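Local coordinates for protein Poly(Beta-D-mannuronate) lyase (Pseudopedobacter saltans, PDB 7O79) that probably cleaves alginate as a polysaccharide lyase of family 6, acting on poly(beta-D-mannuronate), and is built as a single parallel beta-helix, at residues Phe108-Lys113 against Gly136-Gln141; Leu66-Pro71 against Cys98-Thr103; Cys284-Glu289 against Val309-His314; Asn216-Ile221 against Asn238-Glu243. One frame throughout, in Å; residues are numbered along the deposited sequence.

Interaction 1 (Phe108-Lys113 against Gly136-Gln141)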
loop_
_atom_site.group_PDB
_atom_site.type_symbol
_atom_site.label_atom_id
_atom_site.label_comp_id
_atom_site.label_asym_id
_atom_site.label_seq_id
_atom_site.Cartn_x
_atom_site.Cartn_y
_atom_site.Cartn_z
ATOM N N PHE A 108 -12.777 14.158 6.101
ATOM C CA PHE A 108 -14.131 13.653 5.871
ATOM C C PHE A 108 -14.505 12.574 6.890
ATOM O O PHE A 108 -14.895 11.454 6.548
ATOM C CB PHE A 108 -14.225 13.126 4.447
ATOM C CG PHE A 108 -15.614 13.131 3.874
ATOM C CD1 PHE A 108 -16.205 14.305 3.439
ATOM C CD2 PHE A 108 -16.311 11.937 3.734
ATOM C CE1 PHE A 108 -17.484 14.301 2.884
ATOM C CE2 PHE A 108 -17.595 11.911 3.185
ATOM C CZ PHE A 108 -18.186 13.103 2.757
ATOM N N ASN A 109 -14.433 12.960 8.173
ATOM C CA ASN A 109 -14.364 12.028 9.287
ATOM C C ASN A 109 -15.656 11.955 10.100
ATOM O O ASN A 109 -16.350 12.958 10.286
ATOM C CB ASN A 109 -13.202 12.399 10.217
ATOM C CG ASN A 109 -11.856 12.286 9.527
ATOM O OD1 ASN A 109 -11.611 11.320 8.798
ATOM N ND2 ASN A 109 -10.967 13.246 9.774
ATOM N N PRO A 110 -15.990 10.777 10.607
ATOM C CA PRO A 110 -17.136 10.629 11.505
ATOM C C PRO A 110 -16.725 11.043 12.914
ATOM O O PRO A 110 -15.578 11.419 13.160
ATOM C CB PRO A 110 -17.432 9.136 11.423
ATOM C CG PRO A 110 -16.042 8.539 11.312
ATOM C CD PRO A 110 -15.229 9.517 10.492
ATOM N N SER A 111 -17.677 10.961 13.853
ATOM C CA SER A 111 -17.343 11.393 15.207
ATOM C C SER A 111 -16.642 10.294 16.005
ATOM O O SER A 111 -15.750 10.594 16.803
ATOM C CB SER A 111 -18.587 11.902 15.946
ATOM O OG SER A 111 -19.586 10.912 16.008
ATOM N N GLN A 112 -17.008 9.024 15.833
ATOM C CA GLN A 112 -16.300 7.960 16.537
ATOM C C GLN A 112 -15.273 7.368 15.571
ATOM O O GLN A 112 -15.613 7.066 14.424
ATOM C CB GLN A 112 -17.175 6.792 17.035
ATOM C CG GLN A 112 -18.181 6.957 18.224
ATOM C CD GLN A 112 -19.426 7.779 17.896
ATOM O OE1 GLN A 112 -19.694 8.820 18.482
ATOM N NE2 GLN A 112 -20.291 7.190 17.043
ATOM N N LYS A 113 -14.048 7.140 16.049
ATOM C CA LYS A 113 -13.065 6.389 15.269
ATOM C C LYS A 113 -13.594 5.018 14.851
ATOM O O LYS A 113 -13.296 4.531 13.755
ATOM C CB LYS A 113 -11.777 6.243 16.084
ATOM C CG LYS A 113 -10.764 5.257 15.507
ATOM C CD LYS A 113 -9.534 5.147 16.397
ATOM C CE LYS A 113 -9.786 4.318 17.661
ATOM N NZ LYS A 113 -8.492 4.057 18.373
ATOM N N GLY A 136 -6.209 13.763 6.458
ATOM C CA GLY A 136 -6.858 13.798 7.752
ATOM C C GLY A 136 -7.743 12.622 8.128
ATOM O O GLY A 136 -8.426 12.701 9.157
ATOM N N LYS A 137 -7.757 11.533 7.356
ATOM C CA LYS A 137 -8.612 10.409 7.726
ATOM C C LYS A 137 -8.243 9.897 9.117
ATOM O O LYS A 137 -7.064 9.685 9.426
ATOM C CB LYS A 137 -8.501 9.281 6.708
ATOM C CG LYS A 137 -9.491 8.156 6.970
ATOM C CD LYS A 137 -9.239 6.944 6.077
ATOM C CE LYS A 137 -10.510 6.157 5.895
ATOM N NZ LYS A 137 -10.679 5.150 7.006
ATOM N N ASN A 138 -9.253 9.713 9.974
ATOM C CA ASN A 138 -8.962 9.415 11.368
ATOM C C ASN A 138 -9.765 8.245 11.926
ATOM O O ASN A 138 -9.683 7.980 13.130
ATOM C CB ASN A 138 -9.153 10.675 12.227
ATOM C CG ASN A 138 -10.617 11.051 12.436
ATOM O OD1 ASN A 138 -11.526 10.412 11.909
ATOM N ND2 ASN A 138 -10.844 12.078 13.248
ATOM N N ASN A 139 -10.497 7.513 11.091
ATOM C CA ASN A 139 -11.327 6.397 11.532
ATOM C C ASN A 139 -10.776 5.072 11.016
ATOM O O ASN A 139 -9.849 5.021 10.200
ATOM C CB ASN A 139 -12.776 6.571 11.065
ATOM C CG ASN A 139 -12.901 6.639 9.540
ATOM O OD1 ASN A 139 -11.963 7.037 8.847
ATOM N ND2 ASN A 139 -14.054 6.233 9.021
ATOM N N MET A 140 -11.391 3.993 11.496
ATOM C CA MET A 140 -11.046 2.639 11.096
ATOM C C MET A 140 -11.239 2.454 9.588
ATOM O O MET A 140 -11.952 3.217 8.935
ATOM C CB MET A 140 -11.907 1.633 11.869
ATOM C CG MET A 140 -11.519 1.394 13.347
ATOM S SD MET A 140 -9.752 1.506 13.775
ATOM C CE MET A 140 -9.119 0.011 13.040
ATOM N N GLN A 141 -10.575 1.408 9.037
ATOM C CA GLN A 141 -10.549 0.979 7.630
ATOM C C GLN A 141 -9.410 1.647 6.872
ATOM O O GLN A 141 -9.091 2.818 7.109
ATOM C CB GLN A 141 -11.891 1.233 6.932
ATOM C CG GLN A 141 -12.975 0.335 7.484
ATOM C CD GLN A 141 -12.704 -1.115 7.142
ATOM O OE1 GLN A 141 -12.280 -1.898 7.983
ATOM N NE2 GLN A 141 -13.120 -1.513 5.943
#
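Asn109 and Lys113 hold the loop 108-113 against the loop 136-141, two neighbouring excursions between strands of the parallel beta-helix. Asn109 uses both ends of its amide in hydrogen bonds to the backbone: ND2 gives a bond to Gly136 O (2.7 Å), which lies near the amide plane, while OD1 accepts Asn138 N (3.1 Å) from above its carbonyl plane. With CG anti to its own carbonyl carbon (chi1 -63°), the amide reaches across to Gly136 and Asn138, a task suited to asparagine because one short side chain offers both a donor and an acceptor. Further along, Met140 N binds Lys113 O (3.0 Å) in a nearly straight bond. In the packing between side chains, the amides of Asn109 and Asn138 stack with planes 23° apart, and the Pro110 ring crosses Asn139 at about a right angle, its CD 3.8 Å from Asn139 ND2. Lys113 lays its aliphatic part along the backbone of Asn138, and its ammonium goes on to a salt bridge with Asp169. The ammonium of Lys137, which also bonds Tyr117 O, draws the second loop together: NZ donates to Asn139 OD1 (2.9 Å) and to Gln141 O (2.8 Å).

Interaction 2 (Leu66-Pro71 against Cys98-Thr103); sequences LSFDAP and CKLENT
The interior of the parallel beta-helix is where 66-71 meets 98-103: Leu66 and Phe68 of one wall meet Leu100 of another, and Cys98 just before it, inside the coil. The axes of strands 66-68 and 99-101 come no nearer than 9.8 Å, so side chains rather than backbone bonds make this contact. Phe68 reaches across, a large flat residue suited to bridging two walls. Its CG stands anti to the carbonyl carbon (chi1 -66°), which turns the ring toward 98-103 and brings Phe68 CD2 to 3.5 Å from Cys98 CB. On the same ring, CE2 lies 3.6 Å from Lys99 O and CZ 4.1 Å from Leu100 CB, the leucine side chain crossing the phenylalanine at about a right angle. Cys98 SG makes an oblique sulfur-aromatic contact, 5.0 Å from the centroid of the Phe68 ring, and also approaches Ala70 O (3.1 Å), a buried carbonyl with no hydrogen-bonding partner in the model. Small and weakly polar, cysteine can sit between ring and carbonyl. Leu66 CD2 adds a looser touch to Leu100 CD1. Phe68 stacks on Phe93 of strand 89-93, which pairs with strand 65-68, while Val75 of strand 73-83 packs against Leu66, Phe68 and Leu100.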
loop_
_atom_site.group_PDB
_atom_site.type_symbol
_atom_site.label_atom_id
_atom_site.label_comp_id
_atom_site.label_asym_id
_atom_site.label_seq_id
_atom_site.Cartn_x
_atom_site.Cartn_y
_atom_site.Cartn_z
ATOM N N LEU A 66 -19.521 8.538 -3.864
ATOM C CA LEU A 66 -19.461 8.338 -5.306
ATOM C C LEU A 66 -19.151 6.880 -5.591
ATOM O O LEU A 66 -18.220 6.323 -5.001
ATOM C CB LEU A 66 -18.387 9.232 -5.928
ATOM C CG LEU A 66 -17.865 8.904 -7.328
ATOM C CD1 LEU A 66 -18.912 9.214 -8.388
ATOM C CD2 LEU A 66 -16.590 9.700 -7.602
ATOM N N SER A 67 -19.927 6.283 -6.497
ATOM C CA SER A 67 -19.775 4.900 -6.930
ATOM C C SER A 67 -19.693 4.865 -8.449
ATOM O O SER A 67 -20.600 5.351 -9.130
ATOM C CB SER A 67 -20.949 4.034 -6.453
ATOM O OG SER A 67 -20.976 3.981 -5.041
ATOM N N PHE A 68 -18.612 4.285 -8.974
ATOM C CA PHE A 68 -18.481 4.021 -10.407
ATOM C C PHE A 68 -19.148 2.676 -10.673
ATOM O O PHE A 68 -18.607 1.638 -10.292
ATOM C CB PHE A 68 -17.013 3.951 -10.826
ATOM C CG PHE A 68 -16.248 5.251 -10.707
ATOM C CD1 PHE A 68 -15.630 5.596 -9.524
ATOM C CD2 PHE A 68 -16.107 6.094 -11.795
ATOM C CE1 PHE A 68 -14.894 6.778 -9.411
ATOM C CE2 PHE A 68 -15.371 7.268 -11.695
ATOM C CZ PHE A 68 -14.769 7.612 -10.498
ATOM N N ASP A 69 -20.316 2.673 -11.317
ATOM C CA ASP A 69 -21.083 1.435 -11.469
ATOM C C ASP A 69 -21.322 1.052 -12.922
ATOM O O ASP A 69 -22.250 0.283 -13.198
ATOM C CB ASP A 69 -22.427 1.519 -10.739
ATOM C CG ASP A 69 -22.274 1.836 -9.253
ATOM O OD1 ASP A 69 -21.246 1.462 -8.647
ATOM O OD2 ASP A 69 -23.188 2.462 -8.690
ATOM N N ALA A 70 -20.522 1.584 -13.848
ATOM C CA ALA A 70 -20.507 1.158 -15.242
ATOM C C ALA A 70 -19.147 1.524 -15.830
ATOM O O ALA A 70 -18.444 2.385 -15.279
ATOM C CB ALA A 70 -21.652 1.804 -16.043
ATOM N N PRO A 71 -18.718 0.855 -16.899
ATOM C CA PRO A 71 -17.339 1.041 -17.371
ATOM C C PRO A 71 -17.147 2.343 -18.135
ATOM O O PRO A 71 -18.096 2.969 -18.617
ATOM C CB PRO A 71 -17.104 -0.168 -18.284
ATOM C CG PRO A 71 -18.467 -0.512 -18.798
ATOM C CD PRO A 71 -19.408 -0.224 -17.633
ATOM N N CYS A 98 -12.552 2.725 -15.206
ATOM C CA CYS A 98 -12.958 4.063 -14.793
ATOM C C CYS A 98 -11.755 4.831 -14.254
ATOM O O CYS A 98 -10.704 4.254 -13.961
ATOM C CB CYS A 98 -14.076 4.005 -13.749
ATOM S SG CYS A 98 -15.586 3.232 -14.374
ATOM N N LYS A 99 -11.919 6.152 -14.135
ATOM C CA LYS A 99 -10.837 7.013 -13.694
ATOM C C LYS A 99 -11.351 8.094 -12.763
ATOM O O LYS A 99 -12.348 8.753 -13.060
ATOM C CB LYS A 99 -10.113 7.664 -14.886
ATOM C CG LYS A 99 -8.919 8.544 -14.450
ATOM C CD LYS A 99 -8.047 8.982 -15.639
ATOM C CE LYS A 99 -8.885 9.435 -16.827
ATOM N NZ LYS A 99 -8.291 10.594 -17.557
ATOM N N LEU A 100 -10.645 8.294 -11.656
ATOM C CA LEU A 100 -10.849 9.435 -10.774
ATOM C C LEU A 100 -9.611 10.313 -10.852
ATOM O O LEU A 100 -8.492 9.816 -10.701
ATOM C CB LEU A 100 -11.067 8.998 -9.325
ATOM C CG LEU A 100 -11.170 10.159 -8.320
ATOM C CD1 LEU A 100 -12.484 10.883 -8.555
ATOM C CD2 LEU A 100 -11.073 9.690 -6.877
ATOM N N GLU A 101 -9.796 11.608 -11.087
ATOM C CA GLU A 101 -8.630 12.471 -11.043
ATOM C C GLU A 101 -9.015 13.859 -10.574
ATOM O O GLU A 101 -10.181 14.252 -10.617
ATOM C CB GLU A 101 -7.880 12.492 -12.385
ATOM C CG GLU A 101 -8.669 12.755 -13.625
ATOM C CD GLU A 101 -7.763 12.687 -14.866
ATOM O OE1 GLU A 101 -8.279 12.722 -15.992
ATOM O OE2 GLU A 101 -6.519 12.630 -14.713
ATOM N N ASN A 102 -8.002 14.562 -10.053
ATOM C CA ASN A 102 -8.110 15.942 -9.589
ATOM C C ASN A 102 -9.160 16.092 -8.490
ATOM O O ASN A 102 -9.841 17.106 -8.405
ATOM C CB ASN A 102 -8.394 16.902 -10.751
ATOM C CG ASN A 102 -7.696 18.251 -10.576
ATOM O OD1 ASN A 102 -6.717 18.359 -9.837
ATOM N ND2 ASN A 102 -8.191 19.279 -11.263
ATOM N N THR A 103 -9.261 15.094 -7.615
ATOM C CA THR A 103 -10.245 15.065 -6.541
ATOM C C THR A 103 -9.546 15.006 -5.188
ATOM O O THR A 103 -8.490 14.391 -5.055
ATOM C CB THR A 103 -11.185 13.859 -6.729
ATOM O OG1 THR A 103 -11.915 14.037 -7.947
ATOM C CG2 THR A 103 -12.158 13.668 -5.540
#

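Interaction 3 (Cys284-Glu289 against Val309-His314); sequences CGEYIE and VPRYGH
Val309, Pro310, Arg311 and Tyr312 meet Gly285, Glu286 and Ile288 where two loops of the beta-helix lie together. At Val309 the carbonyl O accepts a hydrogen bond from a water (2.8 Å) that also donates to Glu286 OE1, bridging the segments. Pro310 supplies a rigid apolar surface: its CB lies 3.8 Å from Ile288 CG2 and also rests against Glu286 CB. Arg311 is gripped twice by the Glu286 carboxylate. Its backbone N gives a bond to OE1 of Glu286 (2.7 Å) from above the carboxylate plane, and NH1 forms a salt bridge with OE2 of Glu286 (2.9 Å), which offers its syn lone pair. Glu286 reaches both donors with CG anti to its backbone N (chi1 -171°) and an extended chain; OE2 lies at the guanidinium edge, and the two planes stand 87° apart, so the groups do not stack. Tyr312 O accepts Glu286 N (2.9 Å). Gly285, bare of a side chain, lets its CA come within 3.2 Å of Tyr312 O and lie close against His314 N. The contact joins the loop after strand 280-283 to the chain between strands 308-309 and 319-328; Gln347 N also binds Glu286 OE2, and Arg311 NH2 reaches Glu297 O beside strand 299-300.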
loop_
_atom_site.group_PDB
_atom_site.type_symbol
_atom_site.label_atom_id
_atom_site.label_comp_id
_atom_site.label_asym_id
_atom_site.label_seq_id
_atom_site.Cartn_x
_atom_site.Cartn_y
_atom_site.Cartn_z
ATOM N N CYS A 284 10.413 -14.243 9.374
ATOM C CA CYS A 284 10.448 -15.699 9.361
ATOM C C CYS A 284 9.083 -16.261 8.972
ATOM O O CYS A 284 8.037 -15.747 9.380
ATOM C CB CYS A 284 10.861 -16.244 10.730
ATOM S SG CYS A 284 12.533 -15.820 11.263
ATOM N N GLY A 285 9.095 -17.304 8.173
ATOM C CA GLY A 285 7.857 -17.920 7.753
ATOM C C GLY A 285 7.415 -18.991 8.728
ATOM O O GLY A 285 8.175 -19.428 9.598
ATOM N N GLU A 286 6.175 -19.432 8.551
ATOM C CA GLU A 286 5.604 -20.472 9.394
ATOM C C GLU A 286 5.634 -21.834 8.714
ATOM O O GLU A 286 5.171 -21.982 7.580
ATOM C CB GLU A 286 4.170 -20.136 9.794
ATOM C CG GLU A 286 3.708 -21.124 10.847
ATOM C CD GLU A 286 2.350 -20.826 11.409
ATOM O OE1 GLU A 286 1.399 -20.561 10.638
ATOM O OE2 GLU A 286 2.243 -20.896 12.644
ATOM N N TYR A 287 6.159 -22.830 9.422
ATOM C CA TYR A 287 6.115 -24.220 8.970
ATOM C C TYR A 287 4.721 -24.794 9.200
ATOM O O TYR A 287 4.184 -24.675 10.301
ATOM C CB TYR A 287 7.151 -25.029 9.744
ATOM C CG TYR A 287 7.219 -26.504 9.417
ATOM C CD1 TYR A 287 7.800 -26.957 8.228
ATOM C CD2 TYR A 287 6.706 -27.453 10.305
ATOM C CE1 TYR A 287 7.875 -28.322 7.944
ATOM C CE2 TYR A 287 6.771 -28.798 10.029
ATOM C CZ TYR A 287 7.362 -29.235 8.862
ATOM O OH TYR A 287 7.424 -30.588 8.614
ATOM N N ILE A 288 4.130 -25.414 8.171
ATOM C CA ILE A 288 2.772 -25.947 8.258
ATOM C C ILE A 288 2.660 -27.390 7.796
ATOM O O ILE A 288 1.555 -27.936 7.785
ATOM C CB ILE A 288 1.756 -25.080 7.479
ATOM C CG1 ILE A 288 1.981 -25.222 5.967
ATOM C CG2 ILE A 288 1.778 -23.631 7.941
ATOM C CD1 ILE A 288 0.827 -24.706 5.117
ATOM N N GLU A 289 3.760 -28.032 7.397
ATOM C CA GLU A 289 3.634 -29.366 6.823
ATOM C C GLU A 289 3.092 -30.351 7.845
ATOM O O GLU A 289 2.319 -31.250 7.498
ATOM C CB GLU A 289 4.981 -29.841 6.276
ATOM C CG GLU A 289 4.944 -31.235 5.624
ATOM C CD GLU A 289 3.906 -31.359 4.509
ATOM O OE1 GLU A 289 2.984 -32.199 4.641
ATOM O OE2 GLU A 289 3.986 -30.601 3.517
ATOM N N VAL A 309 -2.975 -22.597 5.978
ATOM C CA VAL A 309 -1.977 -21.705 5.388
ATOM C C VAL A 309 -1.018 -21.242 6.496
ATOM O O VAL A 309 -1.336 -21.339 7.685
ATOM C CB VAL A 309 -2.625 -20.490 4.684
ATOM C CG1 VAL A 309 -3.506 -20.954 3.530
ATOM C CG2 VAL A 309 -3.425 -19.645 5.680
ATOM N N PRO A 310 0.166 -20.756 6.121
ATOM C CA PRO A 310 1.062 -20.225 7.152
ATOM C C PRO A 310 0.602 -18.853 7.595
ATOM O O PRO A 310 -0.014 -18.101 6.834
ATOM C CB PRO A 310 2.435 -20.159 6.463
ATOM C CG PRO A 310 2.221 -20.444 5.043
ATOM C CD PRO A 310 0.793 -20.780 4.785
ATOM N N ARG A 311 0.910 -18.544 8.862
ATOM C CA ARG A 311 0.726 -17.188 9.371
ATOM C C ARG A 311 1.563 -16.188 8.576
ATOM O O ARG A 311 1.102 -15.077 8.289
ATOM C CB ARG A 311 1.098 -17.134 10.855
ATOM C CG ARG A 311 -0.013 -17.662 11.800
ATOM C CD ARG A 311 0.567 -17.988 13.171
ATOM N NE ARG A 311 -0.514 -18.292 14.112
ATOM C CZ ARG A 311 -1.011 -19.511 14.312
ATOM N NH1 ARG A 311 -0.502 -20.554 13.664
ATOM N NH2 ARG A 311 -2.007 -19.689 15.166
ATOM N N TYR A 312 2.801 -16.563 8.230
ATOM C CA TYR A 312 3.697 -15.758 7.389
ATOM C C TYR A 312 4.352 -16.664 6.348
ATOM O O TYR A 312 4.816 -17.755 6.685
ATOM C CB TYR A 312 4.784 -15.049 8.233
ATOM C CG TYR A 312 4.223 -13.944 9.111
ATOM C CD1 TYR A 312 3.680 -14.239 10.360
ATOM C CD2 TYR A 312 4.206 -12.616 8.680
ATOM C CE1 TYR A 312 3.132 -13.252 11.159
ATOM C CE2 TYR A 312 3.677 -11.611 9.485
ATOM C CZ TYR A 312 3.137 -11.946 10.727
ATOM O OH TYR A 312 2.606 -10.981 11.552
ATOM N N GLY A 313 4.385 -16.223 5.091
ATOM C CA GLY A 313 5.078 -16.991 4.061
ATOM C C GLY A 313 6.595 -16.963 4.218
ATOM O O GLY A 313 7.199 -15.928 4.504
ATOM N N HIS A 314 7.212 -18.128 4.025
ATOM C CA HIS A 314 8.664 -18.257 4.020
ATOM C C HIS A 314 9.267 -17.285 3.004
ATOM O O HIS A 314 8.795 -17.197 1.870
ATOM C CB HIS A 314 9.012 -19.706 3.654
ATOM C CG HIS A 314 10.420 -20.112 3.959
ATOM N ND1 HIS A 314 10.903 -21.370 3.670
ATOM C CD2 HIS A 314 11.442 -19.443 4.549
ATOM C CE1 HIS A 314 12.160 -21.459 4.066
ATOM N NE2 HIS A 314 12.513 -20.302 4.597
HETATM O O HOH W 1 -0.753 -22.096 10.363
#

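Interaction 4 (Asn216-Ile221 against Asn238-Glu243); sequences NRNKVI and NFNTIE
Arg217 lies side by side with Phe239, and its side chain can be followed outward along the aromatic residue. CB is only loosely near Phe239 O; after a bend at chi2 (-96°), CD passes Phe239 CB, and Arg217 NE comes to 3.8 Å from Phe239 CB. Arg217 CZ follows at 3.6 Å from Phe239 CB, placing the guanidinium centre over the methylene rather than over the middle of the ring. Arg217 NH1 stays near CB and CG of Phe239, while Arg217 NH2 ends over the ring face, 3.5 Å from Phe239 CD2. With the planes 13° apart, this is an offset stack with cation-pi character, suited to an arginine whose flat charged end can cover an aromatic face. Beside this stack, Asn216 OD1 accepts Asn238 N (2.6 Å), and Asn240 OD1 accepts Asn218 N (2.9 Å) in the carbonyl plane, with a weak second bond from Asn218 ND2; Asn218 OD1 accepts Phe193 N from the preceding coil. The amides of Asn218 and Asn240 point the same way, 17° apart. Beyond them the strands pair in parallel: Thr241 N to Asn218 O, Val220 N to Thr241 O (2.8 Å), and Glu243 N to Val220 O. Val220 and Ile242 share one face; Lys219, Thr241, Ile221 and Glu243 share the other. Asparagines in matching places on successive coils (216/238, 218/240), followed by strands paired in parallel, are characteristic of the pectate-lyase-like beta-helix.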
loop_
_atom_site.group_PDB
_atom_site.type_symbol
_atom_site.label_atom_id
_atom_site.label_comp_id
_atom_site.label_asym_id
_atom_site.label_seq_id
_atom_site.Cartn_x
_atom_site.Cartn_y
_atom_site.Cartn_z
ATOM N N ASN A 216 -0.595 -11.098 -4.659
ATOM C CA ASN A 216 0.573 -11.241 -5.533
ATOM C C ASN A 216 0.646 -10.178 -6.625
ATOM O O ASN A 216 -0.345 -9.541 -6.990
ATOM C CB ASN A 216 0.614 -12.614 -6.235
ATOM C CG ASN A 216 0.625 -13.775 -5.276
ATOM O OD1 ASN A 216 0.755 -13.601 -4.066
ATOM N ND2 ASN A 216 0.539 -14.981 -5.818
ATOM N N ARG A 217 1.869 -10.024 -7.158
ATOM C CA ARG A 217 2.168 -9.310 -8.411
ATOM C C ARG A 217 1.807 -7.836 -8.370
ATOM O O ARG A 217 1.423 -7.247 -9.379
ATOM C CB ARG A 217 1.530 -9.985 -9.621
ATOM C CG ARG A 217 1.656 -11.464 -9.604
ATOM C CD ARG A 217 2.846 -11.859 -10.440
ATOM N NE ARG A 217 3.128 -13.286 -10.344
ATOM C CZ ARG A 217 4.262 -13.856 -10.742
ATOM N NH1 ARG A 217 5.240 -13.118 -11.258
ATOM N NH2 ARG A 217 4.420 -15.169 -10.616
ATOM N N ASN A 218 1.998 -7.230 -7.224
ATOM C CA ASN A 218 1.759 -5.819 -7.064
ATOM C C ASN A 218 3.036 -5.027 -7.296
ATOM O O ASN A 218 4.099 -5.547 -7.158
ATOM C CB ASN A 218 1.196 -5.553 -5.687
ATOM C CG ASN A 218 -0.126 -6.257 -5.470
ATOM O OD1 ASN A 218 -1.071 -5.987 -6.124
ATOM N ND2 ASN A 218 -0.141 -7.176 -4.596
ATOM N N LYS A 219 2.887 -3.778 -7.689
ATOM C CA LYS A 219 3.999 -2.881 -7.922
ATOM C C LYS A 219 3.966 -1.628 -7.049
ATOM O O LYS A 219 3.107 -0.808 -7.200
ATOM C CB LYS A 219 4.024 -2.442 -9.370
ATOM C CG LYS A 219 3.797 -3.542 -10.362
ATOM C CD LYS A 219 4.982 -4.452 -10.325
ATOM C CE LYS A 219 5.337 -5.041 -11.664
ATOM N NZ LYS A 219 5.023 -6.472 -11.626
ATOM N N VAL A 220 4.966 -1.477 -6.200
ATOM C CA VAL A 220 5.127 -0.335 -5.319
ATOM C C VAL A 220 6.393 0.341 -5.853
ATOM O O VAL A 220 7.469 -0.058 -5.541
ATOM C CB VAL A 220 5.225 -0.757 -3.859
ATOM C CG1 VAL A 220 5.296 0.449 -2.984
ATOM C CG2 VAL A 220 4.013 -1.561 -3.477
ATOM N N ILE A 221 6.195 1.373 -6.669
ATOM C CA ILE A 221 7.248 1.960 -7.505
ATOM C C ILE A 221 7.302 3.466 -7.300
ATOM O O ILE A 221 6.278 4.144 -7.417
ATOM C CB ILE A 221 7.019 1.690 -9.006
ATOM C CG1 ILE A 221 6.676 0.238 -9.302
ATOM C CG2 ILE A 221 8.250 2.106 -9.812
ATOM C CD1 ILE A 221 7.699 -0.711 -8.772
ATOM N N ASN A 238 2.980 -13.207 -2.732
ATOM C CA ASN A 238 4.234 -13.580 -3.360
ATOM C C ASN A 238 4.454 -12.756 -4.626
ATOM O O ASN A 238 3.522 -12.191 -5.192
ATOM C CB ASN A 238 4.283 -15.092 -3.679
ATOM C CG ASN A 238 4.003 -15.968 -2.454
ATOM O OD1 ASN A 238 4.837 -16.056 -1.551
ATOM N ND2 ASN A 238 2.832 -16.600 -2.410
ATOM N N PHE A 239 5.714 -12.701 -5.064
ATOM C CA PHE A 239 6.100 -12.004 -6.304
ATOM C C PHE A 239 5.630 -10.545 -6.318
ATOM O O PHE A 239 5.012 -10.066 -7.274
ATOM C CB PHE A 239 5.595 -12.762 -7.538
ATOM C CG PHE A 239 5.732 -14.254 -7.420
ATOM C CD1 PHE A 239 6.967 -14.860 -7.590
ATOM C CD2 PHE A 239 4.631 -15.054 -7.173
ATOM C CE1 PHE A 239 7.098 -16.235 -7.477
ATOM C CE2 PHE A 239 4.760 -16.419 -7.064
ATOM C CZ PHE A 239 5.992 -17.010 -7.219
ATOM N N ASN A 240 5.935 -9.820 -5.247
ATOM C CA ASN A 240 5.653 -8.395 -5.230
ATOM C C ASN A 240 6.909 -7.605 -5.565
ATOM O O ASN A 240 8.027 -8.085 -5.389
ATOM C CB ASN A 240 5.081 -7.965 -3.882
ATOM C CG ASN A 240 3.638 -8.410 -3.720
ATOM O OD1 ASN A 240 2.807 -8.181 -4.615
ATOM N ND2 ASN A 240 3.340 -9.087 -2.616
ATOM N N THR A 241 6.706 -6.398 -6.088
ATOM C CA THR A 241 7.802 -5.542 -6.532
ATOM C C THR A 241 7.771 -4.239 -5.747
ATOM O O THR A 241 6.755 -3.534 -5.734
ATOM C CB THR A 241 7.731 -5.271 -8.036
ATOM O OG1 THR A 241 7.911 -6.496 -8.753
ATOM C CG2 THR A 241 8.816 -4.287 -8.456
ATOM N N ILE A 242 8.881 -3.931 -5.085
ATOM C CA ILE A 242 9.028 -2.707 -4.302
ATOM C C ILE A 242 10.329 -2.078 -4.784
ATOM O O ILE A 242 11.415 -2.548 -4.437
ATOM C CB ILE A 242 9.047 -2.982 -2.793
ATOM C CG1 ILE A 242 7.750 -3.699 -2.398
ATOM C CG2 ILE A 242 9.134 -1.675 -2.004
ATOM C CD1 ILE A 242 7.687 -4.099 -0.952
ATOM N N GLU A 243 10.226 -1.031 -5.603
ATOM C CA GLU A 243 11.371 -0.503 -6.336
ATOM C C GLU A 243 11.342 1.010 -6.398
ATOM O O GLU A 243 10.280 1.610 -6.550
ATOM C CB GLU A 243 11.434 -1.040 -7.772
ATOM C CG GLU A 243 11.703 -2.516 -7.850
ATOM C CD GLU A 243 11.782 -3.029 -9.280
ATOM O OE1 GLU A 243 12.265 -4.172 -9.457
ATOM O OE2 GLU A 243 11.312 -2.320 -10.201
HETATM O O HOH W 2 5.704 -8.042 -9.015
#

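How the interactions relate
From the N terminus, interaction 2 comes first, joining 66-71 to 98-103 across the core and closing a loop of 26 residues. Interaction 1 then ties the loop after strand 99-106 to the one after strand 128-135, closing over 22 residues. Interaction 4 follows, pairing strands 219-226 and 241-248 of neighbouring coils across 16 residues, one coil, and interaction 3 closes the 19 residues between 284-289 and 309-314. The four lie in series: none nests within or crosses another. Interactions 2 and 3 stand on opposite sides of the chain's centre, their centres about 38 Å apart, whereas interactions 3 and 4 approach to about 5 Å between nearest atoms. Together they sample core, wall and loops of one beta-helix.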